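Local coordinates for alkaline serine protease AL20 (Nesterenkonia abyssinica, PDB 3CP7), which hydrolyses peptide bonds as a secreted, thermostable alkaline serine protease, probably through the charge-relay mechanism of the trypsin-like enzymes, at residues L76-A80 with E81-R85; A37-G40 with H41-H44; F14-Q18 with G19-C23; G86-E89 with H90-A93. One frame throughout, in Å; residues are numbered along the deposited sequence.

Contact 1 (L76-A80 with E81-R85); sequences LVTSA and EWANR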
loop_
_atom_site.group_PDB
_atom_site.type_symbol
_atom_site.label_atom_id
_atom_site.label_comp_id
_atom_site.label_asym_id
_atom_site.label_seq_id
_atom_site.Cartn_x
_atom_site.Cartn_y
_atom_site.Cartn_z
ATOM N N LEU A 76 -3.954 -7.435 -2.535
ATOM C CA LEU A 76 -4.865 -6.316 -2.344
ATOM C C LEU A 76 -4.022 -5.081 -2.080
ATOM O O LEU A 76 -3.144 -5.098 -1.199
ATOM C CB LEU A 76 -5.807 -6.602 -1.178
ATOM C CG LEU A 76 -6.578 -7.924 -1.316
ATOM C CD1 LEU A 76 -7.322 -8.269 -0.034
ATOM C CD2 LEU A 76 -7.531 -7.866 -2.503
ATOM N N VAL A 77 -4.256 -4.032 -2.872
ATOM C CA VAL A 77 -3.448 -2.806 -2.828
ATOM C C VAL A 77 -4.353 -1.628 -2.488
ATOM O O VAL A 77 -5.021 -1.047 -3.360
ATOM C CB VAL A 77 -2.692 -2.557 -4.155
ATOM C CG1 VAL A 77 -1.726 -1.380 -4.013
ATOM C CG2 VAL A 77 -1.926 -3.826 -4.604
ATOM N N THR A 78 -4.394 -1.307 -1.204
ATOM C CA THR A 78 -5.217 -0.227 -0.689
ATOM C C THR A 78 -4.465 1.108 -0.695
ATOM O O THR A 78 -3.244 1.131 -0.568
ATOM C CB THR A 78 -5.690 -0.575 0.748
ATOM O OG1 THR A 78 -6.485 0.492 1.260
ATOM C CG2 THR A 78 -4.512 -0.837 1.701
ATOM N N SER A 79 -5.187 2.221 -0.838
ATOM C CA SER A 79 -4.570 3.517 -0.615
ATOM C C SER A 79 -4.140 3.605 0.848
ATOM O O SER A 79 -4.745 2.960 1.722
ATOM C CB SER A 79 -5.536 4.650 -0.938
ATOM O OG SER A 79 -6.479 4.785 0.104
ATOM N N ALA A 80 -3.091 4.386 1.111
ATOM C CA ALA A 80 -2.599 4.560 2.472
ATOM C C ALA A 80 -3.612 5.278 3.329
ATOM O O ALA A 80 -3.792 4.930 4.492
ATOM C CB ALA A 80 -1.312 5.326 2.464
ATOM N N GLU A 81 -4.259 6.290 2.769
ATOM C CA GLU A 81 -5.169 7.105 3.573
ATOM C C GLU A 81 -6.438 6.334 3.921
ATOM O O GLU A 81 -6.988 6.507 5.014
ATOM C CB GLU A 81 -5.519 8.397 2.845
ATOM C CG GLU A 81 -4.315 9.272 2.490
ATOM C CD GLU A 81 -3.692 8.954 1.131
ATOM O OE1 GLU A 81 -2.907 9.804 0.634
ATOM O OE2 GLU A 81 -3.969 7.883 0.559
ATOM N N TRP A 82 -6.912 5.494 3.005
ATOM C CA TRP A 82 -8.038 4.627 3.341
ATOM C C TRP A 82 -7.659 3.631 4.450
ATOM O O TRP A 82 -8.337 3.533 5.478
ATOM C CB TRP A 82 -8.618 3.880 2.122
ATOM C CG TRP A 82 -9.701 2.998 2.607
ATOM C CD1 TRP A 82 -9.632 1.651 2.867
ATOM C CD2 TRP A 82 -10.981 3.430 3.053
ATOM N NE1 TRP A 82 -10.820 1.216 3.414
ATOM C CE2 TRP A 82 -11.661 2.294 3.550
ATOM C CE3 TRP A 82 -11.631 4.677 3.068
ATOM C CZ2 TRP A 82 -12.962 2.370 4.058
ATOM C CZ3 TRP A 82 -12.932 4.751 3.563
ATOM C CH2 TRP A 82 -13.577 3.603 4.054
ATOM N N ALA A 83 -6.575 2.889 4.238
ATOM C CA ALA A 83 -6.179 1.844 5.197
ATOM C C ALA A 83 -5.916 2.376 6.592
ATOM O O ALA A 83 -6.243 1.714 7.582
ATOM C CB ALA A 83 -4.945 1.105 4.699
ATOM N N ASN A 84 -5.308 3.552 6.664
ATOM C CA ASN A 84 -4.850 4.085 7.926
ATOM C C ASN A 84 -5.913 4.918 8.640
ATOM O O ASN A 84 -5.918 4.982 9.869
ATOM C CB ASN A 84 -3.542 4.873 7.744
ATOM C CG ASN A 84 -2.325 3.962 7.514
ATOM O OD1 ASN A 84 -1.639 3.602 8.467
ATOM N ND2 ASN A 84 -2.040 3.606 6.246
ATOM N N ARG A 85 -6.807 5.564 7.889
ATOM C CA ARG A 85 -7.697 6.564 8.480
ATOM C C ARG A 85 -9.160 6.496 7.981
ATOM O O ARG A 85 -10.012 7.243 8.462
ATOM C CB ARG A 85 -7.099 7.978 8.267
ATOM C CG ARG A 85 -5.585 8.096 8.627
ATOM C CD ARG A 85 -4.985 9.503 8.497
ATOM N NE ARG A 85 -4.822 9.976 7.119
ATOM C CZ ARG A 85 -5.749 10.673 6.461
ATOM N NH1 ARG A 85 -5.527 11.085 5.220
ATOM N NH2 ARG A 85 -6.904 10.953 7.049
#
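Ser-79 is the N-cap of the short helix 80-85, where strand 71-78 gives way to the helix, and its OG meets Trp-82. This OG accepts the backbone N-H of Trp-82 at 3.0 Å and also bonds His-90 O, tying the helix start to the loop beyond its end. Held between its own N and carbonyl carbon (chi1 76°), OG presses close to Trp-82 CB at 3.1 Å. Ser-79 O receives Ala-83 N at 3.1 Å in a nearly straight bond. Ala-80 O is gripped twice, by Asn-84 N at 3.0 Å and Asn-84 ND2 at 2.8 Å, with the oxygen almost in the plane of the side-chain amide. Replacing Asn-84 by alanine would probably cost Ala-80 O its side-chain donor and leave Leu-76 N of the second subunit without the OD1 it bonds. Thr-78 spans the junction: CG2 rests on Ala-83 CB at 3.6 Å, and OG1 stands at the edge of the Trp-82 indole, 3.7 Å from CD1. The indole runs on toward His-41, its NE1 bonded to His-44 O. This is a serine-capped helix joining two strands of a trypsin-like barrel.

Contact 2 (A37-G40 with H41-H44); sequences ATAG and HCLH. With FMT (formic acid), chain C.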
loop_
_atom_site.group_PDB
_atom_site.type_symbol
_atom_site.label_atom_id
_atom_site.label_comp_id
_atom_site.label_asym_id
_atom_site.label_seq_id
_atom_site.Cartn_x
_atom_site.Cartn_y
_atom_site.Cartn_z
ATOM N N ALA A 37 -9.516 -2.276 -10.706
ATOM C CA ALA A 37 -9.791 -1.117 -9.872
ATOM C C ALA A 37 -11.051 -1.376 -9.080
ATOM O O ALA A 37 -12.033 -1.940 -9.592
ATOM C CB ALA A 37 -9.984 0.102 -10.728
ATOM N N THR A 38 -11.023 -0.950 -7.823
ATOM C CA THR A 38 -12.185 -1.077 -6.957
ATOM C C THR A 38 -12.120 0.010 -5.884
ATOM O O THR A 38 -11.294 0.931 -5.976
ATOM C CB THR A 38 -12.278 -2.513 -6.365
ATOM O OG1 THR A 38 -13.554 -2.691 -5.744
ATOM C CG2 THR A 38 -11.168 -2.802 -5.356
ATOM N N ALA A 39 -13.000 -0.069 -4.887
ATOM C CA ALA A 39 -12.966 0.865 -3.752
ATOM C C ALA A 39 -12.075 0.303 -2.656
ATOM O O ALA A 39 -11.996 -0.912 -2.465
ATOM C CB ALA A 39 -14.372 1.114 -3.214
ATOM N N GLY A 40 -11.423 1.190 -1.912
ATOM C CA GLY A 40 -10.643 0.765 -0.752
ATOM C C GLY A 40 -11.470 -0.055 0.217
ATOM O O GLY A 40 -11.005 -1.081 0.716
ATOM N N HIS A 41 -12.709 0.365 0.482
ATOM C CA HIS A 41 -13.530 -0.323 1.461
ATOM C C HIS A 41 -13.999 -1.695 0.986
ATOM O O HIS A 41 -14.532 -2.465 1.780
ATOM C CB HIS A 41 -14.686 0.565 1.941
ATOM C CG HIS A 41 -15.871 0.612 1.024
ATOM N ND1 HIS A 41 -16.124 1.667 0.167
ATOM C CD2 HIS A 41 -16.907 -0.252 0.877
ATOM C CE1 HIS A 41 -17.256 1.436 -0.480
ATOM N NE2 HIS A 41 -17.751 0.284 -0.064
ATOM N N CYS A 42 -13.797 -2.007 -0.294
ATOM C CA CYS A 42 -14.111 -3.340 -0.820
ATOM C C CYS A 42 -12.977 -4.331 -0.593
ATOM O O CYS A 42 -13.135 -5.527 -0.868
ATOM C CB CYS A 42 -14.400 -3.276 -2.318
ATOM S SG CYS A 42 -15.912 -2.366 -2.742
ATOM N N LEU A 43 -11.832 -3.858 -0.103
ATOM C CA LEU A 43 -10.745 -4.799 0.181
ATOM C C LEU A 43 -9.995 -4.547 1.487
ATOM O O LEU A 43 -9.096 -5.323 1.843
ATOM C CB LEU A 43 -9.783 -4.945 -1.012
ATOM C CG LEU A 43 -9.184 -3.702 -1.670
ATOM C CD1 LEU A 43 -8.218 -2.998 -0.705
ATOM C CD2 LEU A 43 -8.482 -4.102 -2.966
ATOM N N HIS A 44 -10.387 -3.508 2.224
ATOM C CA HIS A 44 -9.763 -3.213 3.509
ATOM C C HIS A 44 -10.749 -2.496 4.421
ATOM O O HIS A 44 -11.490 -1.620 3.965
ATOM C CB HIS A 44 -8.485 -2.383 3.325
ATOM C CG HIS A 44 -7.662 -2.271 4.569
ATOM N ND1 HIS A 44 -7.991 -1.421 5.600
ATOM C CD2 HIS A 44 -6.545 -2.928 4.963
ATOM C CE1 HIS A 44 -7.101 -1.543 6.571
ATOM N NE2 HIS A 44 -6.218 -2.461 6.214
HETATM C C FMT C . -20.832 -1.955 -0.845
HETATM O O1 FMT C . -19.946 -1.462 -0.126
HETATM O O2 FMT C . -21.386 -1.324 -1.749
#
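After strand 35-38 the chain makes one 3-10 turn at Gly-40 to Cys-42, with Ala-39 O taking Cys-42 N at 3.0 Å and Gly-40 O taking Leu-43 N at 3.0 Å, both donors lying well above the carbonyl planes. Gly-40 O has a further, weak bond from His-44 N. The sequence Thr-Ala-Gly-His-Cys closely resembles the Thr-Ala-Ala-His-Cys motif around the catalytic histidine of trypsin-like proteases, and His-41 probably has that role. With CG between the backbone N and the carbonyl carbon (chi1 81°), the imidazole turns back so that ND1 lies 3.8 Å from Ala-39 CB; ND1 also bonds Asp-91 OD1. Cys-42 SG lies 4.1 Å above the plane of the ring, toward the rim of one face. At the ring edge, NE2 donates to formic acid O1 at 2.8 Å (148°). The formic acid, probably from the crystallisation liquor, also bonds Ser-169 OG and Gly-167 N, consistent with the nucleophile and oxyanion hole. Thr-38 splits its branches: OG1 lies 3.6 Å from Cys-42 CB and bonds Ser-24 O, while CG2 meets Leu-43 CD2 at 3.8 Å. Around the turn, Leu-43 leans on Leu-76 and Thr-78 of strand 71-78, His-41 on Trp-82 of helix 80-85, and Ala-39 on Thr-186 of strand 183-191.

Contact 3 (F14-Q18 with G19-C23); sequences FSTNQ and GDFVC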
loop_
_atom_site.group_PDB
_atom_site.type_symbol
_atom_site.label_atom_id
_atom_site.label_comp_id
_atom_site.label_asym_id
_atom_site.label_seq_id
_atom_site.Cartn_x
_atom_site.Cartn_y
_atom_site.Cartn_z
ATOM N N PHE A 14 -16.330 -11.015 -1.174
ATOM C CA PHE A 14 -15.277 -11.078 -0.157
ATOM C C PHE A 14 -15.869 -11.347 1.216
ATOM O O PHE A 14 -17.082 -11.263 1.397
ATOM C CB PHE A 14 -14.409 -9.801 -0.164
ATOM C CG PHE A 14 -15.120 -8.555 0.316
ATOM C CD1 PHE A 14 -15.005 -8.145 1.641
ATOM C CD2 PHE A 14 -15.869 -7.782 -0.559
ATOM C CE1 PHE A 14 -15.644 -6.996 2.088
ATOM C CE2 PHE A 14 -16.510 -6.627 -0.115
ATOM C CZ PHE A 14 -16.394 -6.233 1.207
ATOM N N SER A 15 -15.003 -11.666 2.172
ATOM C CA SER A 15 -15.443 -11.917 3.544
ATOM C C SER A 15 -14.606 -11.130 4.539
ATOM O O SER A 15 -13.458 -10.792 4.269
ATOM C CB SER A 15 -15.353 -13.410 3.870
ATOM O OG SER A 15 -16.192 -14.160 3.013
ATOM N N THR A 16 -15.209 -10.825 5.685
ATOM C CA THR A 16 -14.504 -10.227 6.815
ATOM C C THR A 16 -14.951 -10.967 8.074
ATOM O O THR A 16 -15.713 -11.924 7.989
ATOM C CB THR A 16 -14.824 -8.721 6.978
ATOM O OG1 THR A 16 -16.164 -8.573 7.463
ATOM C CG2 THR A 16 -14.673 -7.972 5.655
ATOM N N ASN A 17 -14.477 -10.523 9.235
ATOM C CA ASN A 17 -14.959 -11.048 10.515
ATOM C C ASN A 17 -16.465 -10.823 10.704
ATOM O O ASN A 17 -17.104 -11.510 11.503
ATOM C CB ASN A 17 -14.195 -10.412 11.680
ATOM C CG ASN A 17 -12.770 -10.927 11.803
ATOM O OD1 ASN A 17 -12.404 -11.955 11.227
ATOM N ND2 ASN A 17 -11.955 -10.207 12.566
ATOM N N GLN A 18 -17.020 -9.866 9.963
ATOM C CA GLN A 18 -18.439 -9.514 10.063
ATOM C C GLN A 18 -19.336 -10.309 9.101
ATOM O O GLN A 18 -20.561 -10.169 9.130
ATOM C CB GLN A 18 -18.620 -8.005 9.845
ATOM C CG GLN A 18 -19.944 -7.414 10.351
ATOM C CD GLN A 18 -19.948 -7.053 11.837
ATOM O OE1 GLN A 18 -20.884 -6.403 12.315
ATOM N NE2 GLN A 18 -18.911 -7.466 12.569
ATOM N N GLY A 19 -18.735 -11.144 8.252
ATOM C CA GLY A 19 -19.508 -11.992 7.345
ATOM C C GLY A 19 -19.087 -11.892 5.890
ATOM O O GLY A 19 -17.947 -11.532 5.595
ATOM N N ASP A 20 -20.018 -12.228 4.993
ATOM C CA ASP A 20 -19.790 -12.209 3.545
ATOM C C ASP A 20 -20.402 -10.972 2.908
ATOM O O ASP A 20 -21.536 -10.591 3.223
ATOM C CB ASP A 20 -20.374 -13.462 2.896
ATOM C CG ASP A 20 -19.795 -14.735 3.470
ATOM O OD1 ASP A 20 -18.648 -14.703 3.972
ATOM O OD2 ASP A 20 -20.494 -15.773 3.426
ATOM N N PHE A 21 -19.640 -10.360 2.002
ATOM C CA PHE A 21 -20.035 -9.110 1.366
ATOM C C PHE A 21 -19.821 -9.164 -0.138
ATOM O O PHE A 21 -19.167 -10.066 -0.651
ATOM C CB PHE A 21 -19.263 -7.940 1.984
ATOM C CG PHE A 21 -19.552 -7.743 3.443
ATOM C CD1 PHE A 21 -18.792 -8.406 4.410
ATOM C CD2 PHE A 21 -20.595 -6.915 3.847
ATOM C CE1 PHE A 21 -19.081 -8.246 5.770
ATOM C CE2 PHE A 21 -20.885 -6.737 5.202
ATOM C CZ PHE A 21 -20.128 -7.407 6.163
ATOM N N VAL A 22 -20.389 -8.184 -0.831
ATOM C CA VAL A 22 -20.262 -8.074 -2.275
ATOM C C VAL A 22 -19.916 -6.633 -2.681
ATOM O O VAL A 22 -20.240 -5.674 -1.984
ATOM C CB VAL A 22 -21.539 -8.606 -2.990
ATOM C CG1 VAL A 22 -22.770 -7.786 -2.626
ATOM C CG2 VAL A 22 -21.343 -8.688 -4.462
ATOM N N CYS A 23 -19.219 -6.507 -3.803
ATOM C CA CYS A 23 -18.799 -5.209 -4.337
ATOM C C CYS A 23 -18.757 -5.339 -5.862
ATOM O O CYS A 23 -19.300 -6.305 -6.430
ATOM C CB CYS A 23 -17.429 -4.796 -3.764
ATOM S SG CYS A 23 -17.475 -3.677 -2.324
#
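Phe-14 and Phe-21 form a hydrogen-bonded antiparallel pair in the hairpin of strands 9-16 and 19-27, and the packing is tightest where their side chains meet. Phe-21 CB sits over one face of the Phe-14 ring, 3.8 Å from its centroid, in a CH-pi contact. The two rings are only 23° from parallel, yet slid so far, with centroids 5.8 Å apart, that they barely overlap. At the edge of the Phe-14 ring lies Cys-23 SG, 3.8 Å from CE2, a sulfur-aromatic contact. The ring reaches these partners because chi1 (69°) swings CG back between the backbone N and the carbonyl carbon. With an alanine in place of Phe-14, Phe-21 CB would probably lose the ring face it rests on and the Cys-23 sulfur its neighbour at the edge, opening a gap beside the disulfide. Toward the turn the contact loosens into solvent. Phe-21 is exposed there, its CE1 3.4 Å from Thr-16 OG1. That hydroxyl also accepts Gln-18 N at 2.9 Å, an ST turn inside the type I turn from Thr-16 to Gly-19. Gly-19 has a positive phi of 128°, where a CB would jam against Gln-18 O. On the other face, Ser-15 OG donates to Asp-20 OD1 at 2.7 Å, approaching from above the carboxylate plane. The hairpin lies in the barrel with strand 19-27 next to strand 35-38; Phe-14 packs on Ala-52, Ser-15 bonds Arg-53 through the backbone, and Cys-23 is disulfide-bonded to Cys-42.

Contact 4 (G86-E89 with H90-A93); sequences GDFE and HDYA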
loop_
_atom_site.group_PDB
_atom_site.type_symbol
_atom_site.label_atom_id
_atom_site.label_comp_id
_atom_site.label_asym_id
_atom_site.label_seq_id
_atom_site.Cartn_x
_atom_site.Cartn_y
_atom_site.Cartn_z
ATOM N N GLY A 86 -9.457 5.616 7.026
ATOM C CA GLY A 86 -10.798 5.562 6.434
ATOM C C GLY A 86 -11.149 6.849 5.705
ATOM O O GLY A 86 -12.310 7.272 5.694
ATOM N N ASP A 87 -10.142 7.465 5.087
ATOM C CA ASP A 87 -10.288 8.756 4.415
ATOM C C ASP A 87 -11.013 8.564 3.091
ATOM O O ASP A 87 -10.443 8.015 2.141
ATOM C CB ASP A 87 -8.891 9.324 4.166
ATOM C CG ASP A 87 -8.897 10.715 3.548
ATOM O OD1 ASP A 87 -9.962 11.234 3.140
ATOM O OD2 ASP A 87 -7.799 11.305 3.468
ATOM N N PHE A 88 -12.251 9.040 3.003
ATOM C CA PHE A 88 -13.039 8.868 1.780
ATOM C C PHE A 88 -12.474 9.607 0.565
ATOM O O PHE A 88 -12.791 9.239 -0.577
ATOM C CB PHE A 88 -14.518 9.215 1.997
ATOM C CG PHE A 88 -15.288 8.130 2.699
ATOM C CD1 PHE A 88 -15.612 8.243 4.047
ATOM C CD2 PHE A 88 -15.656 6.974 2.014
ATOM C CE1 PHE A 88 -16.316 7.217 4.694
ATOM C CE2 PHE A 88 -16.363 5.947 2.653
ATOM C CZ PHE A 88 -16.691 6.085 3.994
ATOM N N GLU A 89 -11.622 10.610 0.783
ATOM C CA GLU A 89 -10.969 11.228 -0.379
ATOM C C GLU A 89 -10.115 10.225 -1.149
ATOM O O GLU A 89 -9.784 10.458 -2.313
ATOM C CB GLU A 89 -10.117 12.441 0.007
ATOM C CG GLU A 89 -10.933 13.654 0.433
ATOM C CD GLU A 89 -10.122 14.929 0.529
ATOM O OE1 GLU A 89 -8.889 14.858 0.732
ATOM O OE2 GLU A 89 -10.744 16.007 0.397
ATOM N N HIS A 90 -9.759 9.116 -0.492
ATOM C CA HIS A 90 -8.899 8.105 -1.112
ATOM C C HIS A 90 -9.498 6.716 -1.023
ATOM O O HIS A 90 -8.774 5.732 -0.885
ATOM C CB HIS A 90 -7.482 8.166 -0.524
ATOM C CG HIS A 90 -6.854 9.512 -0.695
ATOM N ND1 HIS A 90 -6.251 9.902 -1.871
ATOM C CD2 HIS A 90 -6.805 10.584 0.129
ATOM C CE1 HIS A 90 -5.825 11.147 -1.751
ATOM N NE2 HIS A 90 -6.165 11.590 -0.555
ATOM N N ASP A 91 -10.819 6.620 -1.153
ATOM C CA ASP A 91 -11.471 5.315 -1.119
ATOM C C ASP A 91 -11.389 4.650 -2.490
ATOM O O ASP A 91 -12.408 4.414 -3.142
ATOM C CB ASP A 91 -12.934 5.409 -0.665
ATOM C CG ASP A 91 -13.570 4.046 -0.455
ATOM O OD1 ASP A 91 -14.817 3.955 -0.433
ATOM O OD2 ASP A 91 -12.827 3.053 -0.309
ATOM N N TYR A 92 -10.162 4.382 -2.930
ATOM C CA TYR A 92 -9.898 3.631 -4.154
ATOM C C TYR A 92 -8.805 2.609 -3.844
ATOM O O TYR A 92 -8.063 2.734 -2.857
ATOM C CB TYR A 92 -9.474 4.552 -5.315
ATOM C CG TYR A 92 -8.384 5.519 -4.936
ATOM C CD1 TYR A 92 -8.677 6.863 -4.678
ATOM C CD2 TYR A 92 -7.058 5.102 -4.795
ATOM C CE1 TYR A 92 -7.682 7.757 -4.298
ATOM C CE2 TYR A 92 -6.061 5.982 -4.407
ATOM C CZ TYR A 92 -6.375 7.317 -4.155
ATOM O OH TYR A 92 -5.391 8.196 -3.761
ATOM N N ALA A 93 -8.710 1.597 -4.698
ATOM C CA ALA A 93 -7.777 0.506 -4.476
ATOM C C ALA A 93 -7.685 -0.331 -5.724
ATOM O O ALA A 93 -8.467 -0.171 -6.655
ATOM C CB ALA A 93 -8.232 -0.354 -3.302
HETATM O O HOH W 1 -6.980 13.337 1.987
HETATM O O HOH W 2 -6.722 14.629 -1.170
#
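Asp-87 O accepts His-90 N at 2.9 Å and Phe-88 O accepts Asp-91 N in a weak bond, curling the loop after helix 80-85 through a short 3-10 turn, before an inverse gamma turn centred on Asp-91. Asp-87 OD1 adds an Asx turn, taking Glu-89 N at 2.9 Å from above the carboxylate plane. The other oxygen, OD2, forms a salt bridge with Arg-85 and stands at the edge of the His-90 imidazole, 3.6 Å from CD2, the carboxylate and ring planes being 86° apart. One face of that imidazole lies over the Glu-89 peptide, and polar partners at both nitrogens, firm at ND1 and weak at NE2, favour this rotation. ND1 and Tyr-92 OH share a bond of 2.7 Å whose donor may be either. NE2 is weakly bonded to a water that donates to Asp-87 OD2 at 2.6 Å and to Glu-89 OE1 at 2.7 Å, joining three side chains. The Tyr-92 ring in turn has His-90 O over its centre. Phe-88 runs alongside Asp-91, its CD2 4.0 Å from OD1. Asp-91 OD1 bonds Ser-188 OG, consistent with the aspartate of a trypsin-like triad. The loop leads from helix 80-85 into strand 93-97, with Phe-88 edge-to-face on Trp-82, Tyr-92 against helix 205-214, and Ala-93 paired with Thr-38 of strand 35-38.

Contact 2 is the hub of the probable active site. Contact 4 supplies its carboxylate, with Asp-91 OD1 2.7 Å from His-41 ND1, and Ala-93, at the start of strand 93-97, pairs with strand 35-38, Thr-38 N lying 2.9 Å from Ala-93 O. Contact 1 meets both: Trp-82 NE1 is 3.0 Å from His-44 O and Ser-79 OG 2.7 Å from His-90 O, so the helix and its cap touch both the histidine turn and the aspartate loop. Contact 3 is tied to contact 2 by the disulfide, Cys-42 SG to Cys-23 SG at 2.1 Å, and stays clear of contact 4, about 8 Å away at the nearest atoms. The formic acid on His-41 lies about 4 Å from the Cys-23 side chain.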